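Local coordinates for protein N-alpha-acetyltransferase 30 (Saccharomyces cerevisiae, PDB 6YGA) that catalyses, as the catalytic subunit of the NatC complex, transfer of an acetyl group from acetyl-CoA to the N-terminal methionine of proteins, at residues Gly63-Lys68 with Gly79-Leu84. Numbering follows the deposited sequence.
With EDO (1,2-ethanediol), chain K.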
loop_
_atom_site.group_PDB
_atom_site.type_symbol
_atom_site.label_atom_id
_atom_site.label_comp_id
_atom_site.label_asym_id
_atom_site.label_seq_id
_atom_site.Cartn_x
_atom_site.Cartn_y
_atom_site.Cartn_z
ATOM N N GLY A 63 -6.222 -32.322 -5.683
ATOM C CA GLY A 63 -5.703 -31.019 -6.043
ATOM C C GLY A 63 -6.584 -30.409 -7.106
ATOM O O GLY A 63 -7.259 -31.119 -7.859
ATOM N N CYS A 64 -6.582 -29.081 -7.161
ATOM C CA CYS A 64 -7.417 -28.400 -8.139
ATOM C C CYS A 64 -6.874 -27.006 -8.405
ATOM O O CYS A 64 -6.135 -26.435 -7.598
ATOM C CB CYS A 64 -8.871 -28.315 -7.671
ATOM S SG CYS A 64 -9.113 -27.230 -6.253
ATOM N N ILE A 65 -7.272 -26.462 -9.550
ATOM C CA ILE A 65 -6.957 -25.090 -9.924
ATOM C C ILE A 65 -8.213 -24.477 -10.529
ATOM O O ILE A 65 -8.936 -25.137 -11.283
ATOM C CB ILE A 65 -5.749 -25.031 -10.887
ATOM C CG1 ILE A 65 -5.339 -23.586 -11.169
ATOM C CG2 ILE A 65 -6.030 -25.790 -12.184
ATOM C CD1 ILE A 65 -4.046 -23.480 -11.952
ATOM N N VAL A 66 -8.495 -23.230 -10.164
ATOM C CA VAL A 66 -9.708 -22.535 -10.581
ATOM C C VAL A 66 -9.292 -21.253 -11.287
ATOM O O VAL A 66 -8.548 -20.442 -10.719
ATOM C CB VAL A 66 -10.626 -22.234 -9.387
ATOM C CG1 VAL A 66 -11.919 -21.621 -9.867
ATOM C CG2 VAL A 66 -10.900 -23.500 -8.593
ATOM N N CYS A 67 -9.767 -21.067 -12.516
ATOM C CA CYS A 67 -9.328 -19.962 -13.355
ATOM C C CYS A 67 -10.517 -19.280 -14.016
ATOM O O CYS A 67 -11.603 -19.851 -14.142
ATOM C CB CYS A 67 -8.343 -20.439 -14.432
ATOM S SG CYS A 67 -6.916 -21.316 -13.760
ATOM N N LYS A 68 -10.289 -18.037 -14.438
ATOM C CA LYS A 68 -11.238 -17.274 -15.235
ATOM C C LYS A 68 -10.465 -16.530 -16.315
ATOM O O LYS A 68 -9.235 -16.441 -16.281
ATOM C CB LYS A 68 -12.036 -16.281 -14.379
ATOM C CG LYS A 68 -11.293 -14.980 -14.120
ATOM C CD LYS A 68 -12.079 -14.031 -13.234
ATOM C CE LYS A 68 -11.485 -12.628 -13.271
ATOM N NZ LYS A 68 -11.639 -11.997 -14.615
ATOM N N GLY A 79 -6.072 -14.112 -18.858
ATOM C CA GLY A 79 -6.369 -15.238 -18.003
ATOM C C GLY A 79 -5.995 -14.942 -16.562
ATOM O O GLY A 79 -5.088 -14.160 -16.278
ATOM N N TYR A 80 -6.717 -15.575 -15.640
ATOM C CA TYR A 80 -6.544 -15.308 -14.218
ATOM C C TYR A 80 -6.620 -16.609 -13.437
ATOM O O TYR A 80 -7.551 -17.395 -13.629
ATOM C CB TYR A 80 -7.605 -14.321 -13.714
ATOM C CG TYR A 80 -7.523 -14.031 -12.235
ATOM C CD1 TYR A 80 -6.494 -13.256 -11.718
ATOM C CD2 TYR A 80 -8.480 -14.526 -11.358
ATOM C CE1 TYR A 80 -6.415 -12.989 -10.367
ATOM C CE2 TYR A 80 -8.410 -14.262 -10.005
ATOM C CZ TYR A 80 -7.376 -13.495 -9.515
ATOM O OH TYR A 80 -7.303 -13.231 -8.168
ATOM N N ILE A 81 -5.641 -16.835 -12.565
ATOM C CA ILE A 81 -5.600 -18.011 -11.704
ATOM C C ILE A 81 -6.139 -17.596 -10.341
ATOM O O ILE A 81 -5.466 -16.880 -9.589
ATOM C CB ILE A 81 -4.181 -18.586 -11.599
ATOM C CG1 ILE A 81 -3.689 -19.037 -12.979
ATOM C CG2 ILE A 81 -4.133 -19.737 -10.606
ATOM C CD1 ILE A 81 -2.285 -19.613 -12.978
ATOM N N GLY A 82 -7.355 -18.032 -10.024
ATOM C CA GLY A 82 -7.998 -17.633 -8.788
ATOM C C GLY A 82 -7.587 -18.460 -7.588
ATOM O O GLY A 82 -7.237 -17.911 -6.538
HETATM N N MSE A 83 -7.626 -19.783 -7.729
HETATM C CA MSE A 83 -7.284 -20.678 -6.627
HETATM C C MSE A 83 -6.427 -21.869 -7.054
HETATM O O MSE A 83 -6.573 -22.403 -8.154
HETATM C CB MSE A 83 -8.555 -21.193 -5.946
HETATM C CG MSE A 83 -9.352 -20.122 -5.225
HETATM SE SE MSE A 83 -10.788 -19.357 -6.303
HETATM C CE MSE A 83 -12.095 -20.799 -6.124
ATOM N N LEU A 84 -5.533 -22.280 -6.156
ATOM C CA LEU A 84 -4.680 -23.444 -6.362
ATOM C C LEU A 84 -4.496 -24.133 -5.021
ATOM O O LEU A 84 -3.936 -23.543 -4.093
ATOM C CB LEU A 84 -3.324 -23.050 -6.954
ATOM C CG LEU A 84 -2.366 -24.204 -7.269
ATOM C CD1 LEU A 84 -2.963 -25.129 -8.326
ATOM C CD2 LEU A 84 -1.016 -23.669 -7.717
HETATM C C1 EDO K . -1.988 -17.974 -6.917
HETATM O O1 EDO K . -1.297 -18.950 -6.127
HETATM C C2 EDO K . -3.436 -18.413 -7.096
HETATM O O2 EDO K . -4.055 -18.492 -5.809
#
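The ring of Tyr80 meets Lys68 obliquely: the lysine's aliphatic chain runs past one side of it, with Lys68 CG 4.0 Å from Tyr80 CD2. The long side chain suits this place because its methylenes can run past Tyr80 CD2 while the ammonium continues to a salt bridge with Asp70; Tyr80 OH, at the far end of the ring, is hydrogen-bonded to Glu118. A chi1 of 83° sets Lys68 CG between its own backbone N and carbonyl carbon, beside Tyr80 CB.

On the same side of the sheet, Val66 and Met83, present as selenomethionine, lie side by side. The flexible Met83 chain curls at chi2 and chi3, bringing CE 3.8 Å from both Val66 CG1 and CG2, so one methyl rests against the whole fork of the branched valine. On the other side, Leu84 CD1 packs 3.8 Å from Ile65 CB, and Ile65 CD1 touches Ile81 CG2; the small Cys67 lays its SG against Ile81 CG1.

The antiparallel backbones are interrupted by a classic beta bulge, in which Gly82 and Met83 together face Val66. Val66 O accepts both amides, Gly82 N at 2.8 Å and Met83 N at 3.2 Å, the latter on a lone pair. Glycine suits the bulge because a side chain here would point toward strand 63-68, close to Val66 O. A bulge in this strand is a hallmark of the GNAT fold, near where it diverges from its parallel neighbour; in relatives, acetyl-CoA binds there. A 1,2-ethanediol, probably from the crystallisation liquor, makes a weak hydrogen bond through O2 to Gly82 O.

The pair forms a hairpin at the centre of the sheet, flanked by strands 47-52 and 114-120. Helices 13-26 and 33-40 cover Val66 and Met83, while helix 95-109 packs on Ile65, Cys67 and Leu84.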